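Local coordinates for maternal protein tudor (PDB 4Q5W) that probably acts in germline piRNA metabolism with the Piwi proteins Aubergine and AGO3, this piece being extended Tudor 9, a repeat of a kind that recognises methylated arginine, at residues A[4-9]-A[140-145]; A[65-70]-A[78-83]. All blocks are in the same frame, centred on the assembly; numbering follows the deposited sequence.

Contact 1 of 2, residues A[4-9]-A[140-145]; sequences TKAIIT and VAVEFV
Thr4 meets Val142 through both backbone and side chain. Its carbonyl oxygen takes the Val142 amide, Val142 N to Thr4 O measuring 2.7 Å, while the return bond from Thr4 N to Val142 O is weak. The Thr4 methyl lies alongside the Val142 side chain, both pointing the same way, with CG2 4.1 Å from Val142 CB. Lys5 pairs with Ala141 as an antiparallel non-hydrogen-bonded pair. Here the backbones come close enough for a CA-H...O contact from Lys5 CA to Val140 O, and Lys5 CG lies 3.8 Å from Val140 O. Ala6 and Val140 form the hydrogen-bonded pair, with Ala6 N to Val140 O and Val140 N to Ala6 O both 2.9 Å; the second is nearly straight, at 173°. The Ala6 methyl then reaches Val142 CG2 at 4.0 Å on the face that Ala6 shares with Val140. Farther on, Ile8 crosses Val140 at about a right angle: Ile8 CG1 is 4.0 Å from Val140 CG2, and Ile8 CD1 lies near both valine methyls. In Val140, CG1 is anti to the carbonyl carbon (chi1 -71°), which leaves Val140 CG2 beside Ala6 O, at 3.5 Å, and against Ile8. Leu19 and Ile17 of strand 16-21, together with Leu156 and Val154 of strand 153-158, add to this apolar side. The strand axes run at 115°, so the ladder is short and strongly splayed. This pairing of strand 5-11 with strand 139-144 closes the five-stranded sheet, as in the SN-like (OB-type) part of an extended Tudor domain.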
ATOM      1  N   THR A   4      -2.723  18.369   1.555  1.00 30.11           N
ATOM      2  CA  THR A   4      -1.423  17.756   1.288  1.00 24.28           C
ATOM      3  C   THR A   4      -1.527  16.619   0.269  1.00 22.48           C
ATOM      4  O   THR A   4      -2.607  16.087   0.037  1.00 25.58           O
ATOM      5  CB  THR A   4      -0.745  17.260   2.578  1.00 28.09           C
ATOM      6  OG1 THR A   4       0.665  17.135   2.355  1.00 35.94           O
ATOM      7  CG2 THR A   4      -1.305  15.916   3.027  1.00 16.00           C
ATOM      8  N   LYS A   5      -0.396  16.265  -0.339  1.00 17.13           N
ATOM      9  CA  LYS A   5      -0.378  15.321  -1.446  1.00 15.33           C
ATOM     10  C   LYS A   5       0.218  13.991  -1.008  1.00 18.38           C
ATOM     11  O   LYS A   5       1.098  13.958  -0.150  1.00 15.82           O
ATOM     12  CB  LYS A   5       0.467  15.876  -2.598  1.00 17.90           C
ATOM     13  CG  LYS A   5       0.444  14.988  -3.844  1.00 23.39           C
ATOM     14  CD  LYS A   5       1.091  15.649  -5.044  1.00 25.49           C
ATOM     15  CE  LYS A   5       2.609  15.643  -4.951  1.00 29.62           C
ATOM     16  NZ  LYS A   5       3.228  16.287  -6.149  1.00 24.24           N
ATOM     17  N   ALA A   6      -0.266  12.903  -1.596  1.00 13.34           N
ATOM     18  CA  ALA A   6       0.293  11.586  -1.326  1.00 11.08           C
ATOM     19  C   ALA A   6       0.075  10.673  -2.522  1.00 12.97           C
ATOM     20  O   ALA A   6      -0.699  10.986  -3.430  1.00 13.34           O
ATOM     21  CB  ALA A   6      -0.346  10.985  -0.084  1.00 10.86           C
ATOM     22  N   ILE A   7       0.775   9.546  -2.526  1.00 12.57           N
ATOM     23  CA  ILE A   7       0.560   8.515  -3.538  0.50 12.52           C
ATOM     24  C   ILE A   7       0.066   7.236  -2.879  1.00 14.26           C
ATOM     25  O   ILE A   7       0.687   6.736  -1.935  1.00 13.07           O
ATOM     26  CB  ILE A   7       1.846   8.183  -4.293  0.50 13.74           C
ATOM     27  CG1 ILE A   7       2.330   9.393  -5.091  0.50 16.57           C
ATOM     28  CG2 ILE A   7       1.628   6.984  -5.218  0.50 15.85           C
ATOM     29  CD1 ILE A   7       3.690   9.180  -5.719  0.50 20.83           C
ATOM     30  N   ILE A   8      -1.055   6.705  -3.360  1.00 12.99           N
ATOM     31  CA  ILE A   8      -1.565   5.445  -2.828  1.00 10.08           C
ATOM     32  C   ILE A   8      -0.769   4.284  -3.404  1.00 11.14           C
ATOM     33  O   ILE A   8      -0.674   4.122  -4.623  1.00 13.70           O
ATOM     34  CB  ILE A   8      -3.077   5.297  -3.091  1.00  9.17           C
ATOM     35  CG1 ILE A   8      -3.815   6.376  -2.293  1.00 15.12           C
ATOM     36  CG2 ILE A   8      -3.575   3.903  -2.698  1.00 12.24           C
ATOM     37  CD1 ILE A   8      -5.309   6.449  -2.554  1.00 17.19           C
ATOM     38  N   THR A   9      -0.169   3.504  -2.506  1.00 12.80           N
ATOM     39  CA  THR A   9       0.702   2.397  -2.891  1.00 13.01           C
ATOM     40  C   THR A   9       0.073   1.016  -2.682  1.00 12.04           C
ATOM     41  O   THR A   9       0.517   0.038  -3.291  1.00 16.83           O
ATOM     42  CB  THR A   9       2.070   2.473  -2.167  1.00 12.64           C
ATOM     43  OG1 THR A   9       1.869   2.661  -0.764  1.00 14.98           O
ATOM     44  CG2 THR A   9       2.891   3.625  -2.712  1.00 14.01           C
ATOM     45  N   VAL A 140      -3.085  11.625  -4.956  1.00 10.65           N
ATOM     46  CA  VAL A 140      -4.261  12.170  -4.294  1.00 10.50           C
ATOM     47  C   VAL A 140      -3.950  13.337  -3.370  1.00 14.94           C
ATOM     48  O   VAL A 140      -2.873  13.421  -2.769  1.00 14.04           O
ATOM     49  CB  VAL A 140      -4.994  11.103  -3.445  1.00 10.77           C
ATOM     50  CG1 VAL A 140      -5.687  10.091  -4.332  1.00 11.55           C
ATOM     51  CG2 VAL A 140      -4.019  10.398  -2.482  1.00 10.50           C
ATOM     52  N   ALA A 141      -4.913  14.239  -3.256  1.00 14.08           N
ATOM     53  CA  ALA A 141      -4.888  15.233  -2.203  1.00 12.07           C
ATOM     54  C   ALA A 141      -5.558  14.630  -0.980  1.00 16.46           C
ATOM     55  O   ALA A 141      -6.549  13.902  -1.094  1.00 14.88           O
ATOM     56  CB  ALA A 141      -5.596  16.516  -2.645  1.00 12.85           C
ATOM     57  N   VAL A 142      -5.007  14.916   0.192  1.00 15.88           N
ATOM     58  CA  VAL A 142      -5.494  14.297   1.416  1.00 11.88           C
ATOM     59  C   VAL A 142      -5.934  15.351   2.427  1.00 16.72           C
ATOM     60  O   VAL A 142      -5.192  16.278   2.736  1.00 17.49           O
ATOM     61  CB  VAL A 142      -4.392  13.418   2.069  1.00 12.31           C
ATOM     62  CG1 VAL A 142      -4.914  12.738   3.343  1.00 12.38           C
ATOM     63  CG2 VAL A 142      -3.866  12.408   1.078  1.00 15.98           C
ATOM     64  N   GLU A 143      -7.164  15.235   2.908  1.00 14.25           N
ATOM     65  CA  GLU A 143      -7.647  16.057   4.007  0.70 18.79           C
ATOM     66  C   GLU A 143      -8.020  15.157   5.184  1.00 19.13           C
ATOM     67  O   GLU A 143      -8.682  14.137   4.988  1.00 22.62           O
ATOM     68  CB  GLU A 143      -8.869  16.863   3.559  0.70 18.00           C
ATOM     69  CG  GLU A 143      -9.654  17.497   4.692  0.70 23.87           C
ATOM     70  CD  GLU A 143     -10.808  18.342   4.190  0.70 28.89           C
ATOM     71  OE1 GLU A 143     -10.732  18.813   3.034  0.70 26.48           O
ATOM     72  OE2 GLU A 143     -11.790  18.531   4.947  0.70 28.27           O
ATOM     73  N   PHE A 144      -7.617  15.536   6.394  1.00 20.07           N
ATOM     74  CA  PHE A 144      -7.919  14.715   7.569  1.00 21.95           C
ATOM     75  C   PHE A 144      -9.270  14.993   8.218  1.00 19.13           C
ATOM     76  O   PHE A 144      -9.565  16.112   8.621  1.00 23.27           O
ATOM     77  CB  PHE A 144      -6.789  14.793   8.600  1.00 23.14           C
ATOM     78  CG  PHE A 144      -5.558  14.050   8.180  1.00 23.34           C
ATOM     79  CD1 PHE A 144      -5.399  12.720   8.506  1.00 26.32           C
ATOM     80  CD2 PHE A 144      -4.581  14.671   7.424  1.00 24.17           C
ATOM     81  CE1 PHE A 144      -4.281  12.022   8.100  1.00 30.27           C
ATOM     82  CE2 PHE A 144      -3.463  13.976   7.015  1.00 23.63           C
ATOM     83  CZ  PHE A 144      -3.315  12.655   7.353  1.00 27.59           C
ATOM     84  N   VAL A 145     -10.088  13.949   8.319  1.00 19.50           N
ATOM     85  CA  VAL A 145     -11.378  14.044   8.989  1.00 22.94           C
ATOM     86  C   VAL A 145     -11.208  13.781  10.474  1.00 24.56           C
ATOM     87  O   VAL A 145     -11.741  14.512  11.310  1.00 28.29           O
ATOM     88  CB  VAL A 145     -12.382  13.017   8.442  1.00 23.91           C
ATOM     89  CG1 VAL A 145     -13.745  13.199   9.106  1.00 27.64           C
ATOM     90  CG2 VAL A 145     -12.491  13.123   6.923  1.00 28.03           C
TER

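Contact 2 of 2, residues A[65-70]-A[78-83]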
ATOM      1  N   ARG A  65      12.468  -3.319   1.372  1.00 13.99           N
ATOM      2  CA  ARG A  65      12.418  -3.637   2.784  1.00 11.63           C
ATOM      3  C   ARG A  65      11.166  -4.450   3.060  1.00 13.60           C
ATOM      4  O   ARG A  65      10.088  -4.131   2.556  1.00 12.40           O
ATOM      5  CB  ARG A  65      12.394  -2.374   3.634  1.00 11.28           C
ATOM      6  CG  ARG A  65      13.660  -1.541   3.515  1.00 10.43           C
ATOM      7  CD  ARG A  65      13.819  -0.666   4.735  1.00 10.73           C
ATOM      8  NE  ARG A  65      12.765   0.343   4.818  1.00 15.65           N
ATOM      9  CZ  ARG A  65      12.577   1.122   5.876  1.00 13.60           C
ATOM     10  NH1 ARG A  65      11.594   2.019   5.878  1.00 15.68           N
ATOM     11  NH2 ARG A  65      13.379   1.002   6.928  1.00 13.13           N
ATOM     12  N   SER A  66      11.305  -5.489   3.875  1.00 11.44           N
ATOM     13  CA  SER A  66      10.203  -6.413   4.103  1.00 10.20           C
ATOM     14  C   SER A  66      10.081  -6.858   5.548  1.00 14.83           C
ATOM     15  O   SER A  66      11.040  -6.792   6.313  1.00 15.32           O
ATOM     16  CB  SER A  66      10.374  -7.649   3.220  1.00 13.86           C
ATOM     17  OG  SER A  66      11.671  -8.204   3.399  1.00 24.55           O
ATOM     18  N   ARG A  67       8.893  -7.344   5.903  1.00 13.29           N
ATOM     19  CA  ARG A  67       8.657  -7.953   7.203  1.00 13.44           C
ATOM     20  C   ARG A  67       7.936  -9.275   6.979  1.00 16.33           C
ATOM     21  O   ARG A  67       7.014  -9.361   6.166  1.00 15.57           O
ATOM     22  CB  ARG A  67       7.823  -7.045   8.120  1.00 17.13           C
ATOM     23  CG  ARG A  67       7.492  -7.671   9.469  1.00 17.67           C
ATOM     24  CD  ARG A  67       6.949  -6.651  10.474  1.00 15.16           C
ATOM     25  NE  ARG A  67       5.956  -5.760   9.874  1.00 20.79           N
ATOM     26  CZ  ARG A  67       4.665  -6.053   9.756  1.00 22.13           C
ATOM     27  NH1 ARG A  67       3.832  -5.177   9.204  1.00 26.14           N
ATOM     28  NH2 ARG A  67       4.201  -7.217  10.195  1.00 19.15           N
ATOM     29  N   ILE A  68       8.368 -10.309   7.687  1.00 13.65           N
ATOM     30  CA  ILE A  68       7.778 -11.630   7.534  1.00 16.93           C
ATOM     31  C   ILE A  68       6.380 -11.674   8.139  1.00 18.87           C
ATOM     32  O   ILE A  68       6.198 -11.398   9.326  1.00 19.83           O
ATOM     33  CB  ILE A  68       8.646 -12.715   8.202  1.00 18.13           C
ATOM     34  CG1 ILE A  68      10.083 -12.660   7.668  1.00 13.93           C
ATOM     35  CG2 ILE A  68       8.047 -14.094   7.978  1.00 20.99           C
ATOM     36  CD1 ILE A  68      10.208 -12.942   6.188  1.00 15.97           C
ATOM     37  N   LEU A  69       5.399 -12.022   7.316  1.00 15.14           N
ATOM     38  CA  LEU A  69       4.032 -12.207   7.787  1.00 19.95           C
ATOM     39  C   LEU A  69       3.766 -13.663   8.166  1.00 23.19           C
ATOM     40  O   LEU A  69       3.180 -13.946   9.215  1.00 22.16           O
ATOM     41  CB  LEU A  69       3.039 -11.767   6.718  1.00 19.79           C
ATOM     42  CG  LEU A  69       3.028 -10.263   6.428  1.00 15.75           C
ATOM     43  CD1 LEU A  69       2.083  -9.948   5.291  1.00 17.54           C
ATOM     44  CD2 LEU A  69       2.633  -9.501   7.688  1.00 22.86           C
ATOM     45  N   GLU A  70       4.191 -14.585   7.304  1.00 22.78           N
ATOM     46  CA  GLU A  70       3.960 -16.004   7.536  0.50 21.97           C
ATOM     47  C   GLU A  70       5.145 -16.853   7.086  1.00 22.33           C
ATOM     48  O   GLU A  70       5.744 -16.599   6.041  1.00 24.06           O
ATOM     49  CB  GLU A  70       2.688 -16.454   6.812  0.50 22.99           C
ATOM     50  CG  GLU A  70       2.231 -17.862   7.155  0.50 24.36           C
ATOM     51  CD  GLU A  70       0.915 -18.224   6.496  0.50 27.93           C
ATOM     52  OE1 GLU A  70       0.354 -17.373   5.776  0.50 29.45           O
ATOM     53  OE2 GLU A  70       0.443 -19.363   6.694  0.50 30.75           O
ATOM     54  N   LYS A  78       5.493 -15.515   3.228  1.00 19.00           N
ATOM     55  CA  LYS A  78       4.655 -14.394   2.837  1.00 17.65           C
ATOM     56  C   LYS A  78       5.171 -13.177   3.580  1.00 16.77           C
ATOM     57  O   LYS A  78       5.307 -13.200   4.805  1.00 20.93           O
ATOM     58  CB  LYS A  78       3.180 -14.621   3.189  1.00 17.64           C
ATOM     59  CG  LYS A  78       2.295 -13.426   2.783  1.00 18.41           C
ATOM     60  CD  LYS A  78       0.818 -13.677   3.031  1.00 20.18           C
ATOM     61  CE  LYS A  78      -0.037 -12.528   2.464  1.00 22.43           C
ATOM     62  NZ  LYS A  78      -1.489 -12.665   2.807  1.00 26.34           N
ATOM     63  N   VAL A  79       5.480 -12.125   2.833  1.00 14.20           N
ATOM     64  CA  VAL A  79       6.050 -10.923   3.421  1.00 12.13           C
ATOM     65  C   VAL A  79       5.239  -9.695   3.033  1.00 11.43           C
ATOM     66  O   VAL A  79       4.503  -9.723   2.050  1.00 14.32           O
ATOM     67  CB  VAL A  79       7.496 -10.702   2.945  1.00 15.46           C
ATOM     68  CG1 VAL A  79       8.348 -11.935   3.235  1.00 14.30           C
ATOM     69  CG2 VAL A  79       7.523 -10.371   1.456  1.00 14.70           C
ATOM     70  N   ILE A  80       5.376  -8.633   3.822  1.00 12.68           N
ATOM     71  CA  ILE A  80       4.870  -7.317   3.442  1.00 13.78           C
ATOM     72  C   ILE A  80       6.042  -6.439   3.006  1.00 14.87           C
ATOM     73  O   ILE A  80       7.101  -6.436   3.641  1.00 14.08           O
ATOM     74  CB  ILE A  80       4.057  -6.633   4.584  1.00 14.42           C
ATOM     75  CG1 ILE A  80       3.631  -5.216   4.170  1.00 17.51           C
ATOM     76  CG2 ILE A  80       4.842  -6.578   5.879  1.00 13.84           C
ATOM     77  CD1 ILE A  80       2.689  -4.531   5.178  1.00 19.57           C
ATOM     78  N   LEU A  81       5.871  -5.717   1.901  1.00 12.53           N
ATOM     79  CA  LEU A  81       6.857  -4.720   1.499  1.00 11.92           C
ATOM     80  C   LEU A  81       6.522  -3.462   2.278  1.00 12.12           C
ATOM     81  O   LEU A  81       5.641  -2.681   1.877  1.00 14.72           O
ATOM     82  CB  LEU A  81       6.806  -4.464  -0.007  1.00 11.95           C
ATOM     83  CG  LEU A  81       6.826  -5.721  -0.900  1.00 13.30           C
ATOM     84  CD1 LEU A  81       6.894  -5.341  -2.371  1.00 16.19           C
ATOM     85  CD2 LEU A  81       7.978  -6.654  -0.528  1.00 12.47           C
ATOM     86  N   ILE A  82       7.211  -3.285   3.402  1.00 11.41           N
ATOM     87  CA  ILE A  82       6.794  -2.334   4.430  1.00 14.01           C
ATOM     88  C   ILE A  82       6.677  -0.888   3.971  1.00 12.21           C
ATOM     89  O   ILE A  82       5.877  -0.126   4.519  1.00 13.79           O
ATOM     90  CB  ILE A  82       7.690  -2.394   5.678  1.00 12.72           C
ATOM     91  CG1 ILE A  82       9.139  -2.029   5.331  1.00 13.05           C
ATOM     92  CG2 ILE A  82       7.596  -3.771   6.316  1.00 14.32           C
ATOM     93  CD1 ILE A  82       9.985  -1.721   6.554  1.00 11.56           C
ATOM     94  N   ASP A  83       7.462  -0.506   2.972  1.00 12.79           N
ATOM     95  CA  ASP A  83       7.426   0.869   2.510  1.00 13.31           C
ATOM     96  C   ASP A  83       6.226   1.133   1.620  1.00 10.46           C
ATOM     97  O   ASP A  83       5.900   2.288   1.364  1.00 14.27           O
ATOM     98  CB  ASP A  83       8.740   1.251   1.819  1.00 11.19           C
ATOM     99  CG  ASP A  83       9.898   1.331   2.802  1.00 13.76           C
ATOM    100  OD1 ASP A  83       9.669   1.815   3.936  1.00 11.43           O
ATOM    101  OD2 ASP A  83      11.020   0.905   2.450  1.00 12.29           O
TER
HETATM  102  O   HOH W   1      11.405  -0.843   0.363  1.00 11.95           O
HETATM  103  O   HOH W   2       9.245  -1.950   1.024  1.00 14.34           O
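The Arg65 guanidinium has Ile82 CD1 over the centre of one face, 3.8 Å above the plane, and the Asp83 carboxylate at its edge. The two planes are 26° apart, and the grip is side-on: Arg65 NE meets Asp83 OD2 at 3.0 Å and Arg65 NH1 meets Asp83 OD1 at 2.7 Å, the latter on the syn lone pair. Arg67 carries Ile80 CG2 over one face of its guanidinium, offset toward the rim. With Arg67 CG anti to the backbone N (chi1 177°), the bend at chi3 lays the guanidinium over Ile80 CG2, the two side chains running side by side, and Arg67 CB packs on Ile82 CG2. Paired backbone bonds link Arg67 and Ile80. On the other face, Ile68 CD1 touches Val79 CG1 at 3.6 Å. A classic beta bulge follows, where Lys78 O accepts from both Leu69 N (2.8 Å) and Glu70 N (3.1 Å); Leu69 CD1 lies 3.9 Å from Ile80 CB. One water bridges Arg65 N to Asp83 OD2, and another joins Arg65 O to Asp83 N. Arg65 also donates to the carbonyls of Ile103 and Lys104, and Asp83 OD1 accepts from Val106 N. A leucine in place of Arg65 would probably leave the buried Asp83 carboxylate without its charged mate and those two carbonyls without this donor. The chemistry implies a buried ion pair, held in orientation by two direct bonds and neighbouring backbone groups, that probably ties the open end of this hairpin, away from its turn, to the backbone at Ile103, Lys104 and Val106.

In the fold
From the N terminus, strand 5-11 enters the five-stranded sheet, then the chain passes through strand 16-21 and helix 25-37 into the four-stranded sheet. There contact 2 closes a hairpin loop, joining strands 63-71 and 77-81 of the Tudor sheet. The chain returns to the first sheet at strand 108-112 and, after two helices, reaches strand 139-144, where contact 1 closes a 130-residue loop onto the first strand of the SN-like sheet. Contact 2 is nested inside it; their centres lie about 23 Å apart on opposite sides of the chain's centre. Hydrogen bonds from Thr9 OG1 to Tyr84 O and from Gln20 NE2 to Asp83 O tie the five-stranded sheet's first two strands to the loop after strand 77-81.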